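Side-chain contact in myosin-2 (Saccharomyces cerevisiae, PDB 6IXO), which carries organelles and other cargo along polarized actin cables, gripping receptor proteins through its globular tail domain: residues E64-G69 / V141-E146. Sequence-based numbering, arbitrary orientation.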
# COMPACT_ATOMS: atom_id res chain seq x y z
N GLU A 64 30.76 6.49 -3.08
CA GLU A 64 31.99 7.17 -3.51
C GLU A 64 32.35 8.23 -2.48
O GLU A 64 33.53 8.42 -2.16
CB GLU A 64 31.85 7.81 -4.90
CG GLU A 64 31.91 6.83 -6.01
CD GLU A 64 33.20 6.05 -6.00
OE1 GLU A 64 34.28 6.67 -5.97
OE2 GLU A 64 33.14 4.80 -6.02
N MET A 65 31.32 8.92 -1.96
CA MET A 65 31.57 9.89 -0.90
C MET A 65 32.24 9.23 0.31
O MET A 65 33.23 9.75 0.85
CB MET A 65 30.27 10.56 -0.48
CG MET A 65 29.80 11.61 -1.46
SD MET A 65 28.21 12.24 -0.89
CE MET A 65 27.91 13.52 -2.10
N TRP A 66 31.73 8.07 0.72
CA TRP A 66 32.36 7.36 1.83
C TRP A 66 33.79 6.94 1.50
O TRP A 66 34.69 7.14 2.31
CB TRP A 66 31.56 6.14 2.23
CG TRP A 66 30.31 6.50 2.89
CD1 TRP A 66 29.99 7.71 3.44
CD2 TRP A 66 29.17 5.67 3.05
NE1 TRP A 66 28.72 7.67 3.95
CE2 TRP A 66 28.19 6.42 3.73
CE3 TRP A 66 28.88 4.35 2.71
CZ2 TRP A 66 26.96 5.91 4.08
CZ3 TRP A 66 27.64 3.83 3.03
CH2 TRP A 66 26.69 4.62 3.72
N ARG A 67 33.98 6.36 0.32
CA ARG A 67 35.30 5.93 -0.13
C ARG A 67 36.34 7.06 -0.04
O ARG A 67 37.52 6.82 0.26
CB ARG A 67 35.20 5.41 -1.56
CG ARG A 67 36.53 5.13 -2.22
CD ARG A 67 36.35 5.11 -3.71
NE ARG A 67 37.64 4.95 -4.36
CZ ARG A 67 37.86 5.13 -5.65
NH1 ARG A 67 36.85 5.49 -6.45
NH2 ARG A 67 39.08 4.96 -6.14
N PHE A 68 35.92 8.28 -0.33
CA PHE A 68 36.84 9.41 -0.29
C PHE A 68 36.79 10.09 1.07
O PHE A 68 37.39 11.13 1.25
CB PHE A 68 36.50 10.41 -1.40
CG PHE A 68 36.99 10.00 -2.76
CD1 PHE A 68 38.33 10.12 -3.10
CD2 PHE A 68 36.11 9.49 -3.71
CE1 PHE A 68 38.80 9.74 -4.35
CE2 PHE A 68 36.57 9.10 -4.97
CZ PHE A 68 37.92 9.24 -5.29
N GLY A 69 36.08 9.49 2.02
CA GLY A 69 35.94 10.06 3.35
C GLY A 69 35.22 11.40 3.38
O GLY A 69 35.44 12.21 4.28
N VAL A 141 30.91 4.29 11.81
CA VAL A 141 29.96 3.22 12.11
C VAL A 141 28.68 3.83 12.66
O VAL A 141 27.56 3.38 12.34
CB VAL A 141 30.56 2.22 13.12
CG1 VAL A 141 29.52 1.15 13.52
CG2 VAL A 141 31.74 1.56 12.52
N SER A 142 28.85 4.87 13.46
CA SER A 142 27.74 5.55 14.12
C SER A 142 26.86 6.27 13.09
O SER A 142 25.63 6.24 13.18
CB SER A 142 28.30 6.53 15.17
OG SER A 142 27.23 7.13 15.88
N LEU A 143 27.50 6.88 12.10
CA LEU A 143 26.79 7.52 11.00
C LEU A 143 25.97 6.54 10.17
O LEU A 143 24.82 6.80 9.82
CB LEU A 143 27.81 8.23 10.09
CG LEU A 143 27.38 8.63 8.67
CD1 LEU A 143 26.51 9.86 8.67
CD2 LEU A 143 28.59 8.86 7.77
N VAL A 144 26.57 5.41 9.81
CA VAL A 144 25.87 4.46 8.96
C VAL A 144 24.74 3.81 9.75
O VAL A 144 23.68 3.51 9.21
CB VAL A 144 26.84 3.38 8.41
CG1 VAL A 144 26.08 2.35 7.54
CG2 VAL A 144 27.94 4.04 7.61
N THR A 145 24.98 3.59 11.04
CA THR A 145 23.93 3.02 11.87
C THR A 145 22.72 3.95 11.93
O THR A 145 21.59 3.49 11.83
CB THR A 145 24.44 2.74 13.27
OG1 THR A 145 25.56 1.86 13.18
CG2 THR A 145 23.34 2.10 14.12
N GLU A 146 22.95 5.25 12.09
CA GLU A 146 21.86 6.23 12.10
C GLU A 146 21.19 6.29 10.75
O GLU A 146 19.96 6.49 10.66
CB GLU A 146 22.37 7.63 12.45
CG GLU A 146 22.85 7.77 13.87
CD GLU A 146 23.34 9.18 14.17
OE1 GLU A 146 23.13 10.07 13.31
OE2 GLU A 146 23.93 9.38 15.26
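With CG anti to its own carbonyl carbon (chi1 -71°), Trp66 sends its indole out from helix 53-67 to meet two neighbouring side chains of helix 134-180, Leu143 and Val144. The valine has CG1 anti to the backbone N (chi1 178°), which turns its other methyl, CG2, to the tryptophan. That methyl sits 4.0 Å above the plane of the indole, displaced from the middle toward the rim of the benzene ring, where CZ2 and CH2 lie equally near; CG2 of Val144 is 4.1 Å from CZ2 of Trp66. Leu143 reaches the pyrrole part instead: its CD2 approaches NE1 of Trp66 to 4.0 Å from an oblique direction, a van der Waals contact. The backbones stay well apart, with 10.1 Å between CA of Trp66 and CA of Val144; the indole covers most of the gap and the valine and leucine methyls the rest. In the all-helical cargo-binding tail of this class V myosin, the contact joins the last turn of helix 53-67 to an early part of the long helix 134-180, toward one end of the elongated domain. Tyr140, one residue before the 141-146 segment, adds an edge-to-face ring contact to Trp66, while Ile122 of helix 97-124 touches Val144. Just past the tryptophan the helix closes in a Schellman motif: at positive phi, the N-H of Gly69 bonds to O of Trp66 (N to O 2.7 Å), and the next residue's N closes the motif on O of Met65. Away from the indole, Arg67 NH1 forms a salt bridge of 2.9 Å with OE1 of Glu64, which offers its syn lone pair, and NH1 also hydrogen-bonds to OE1 of Gln415. CZ of Phe68 lies 4.0 Å above the guanidinium plane of Arg67, over its centre.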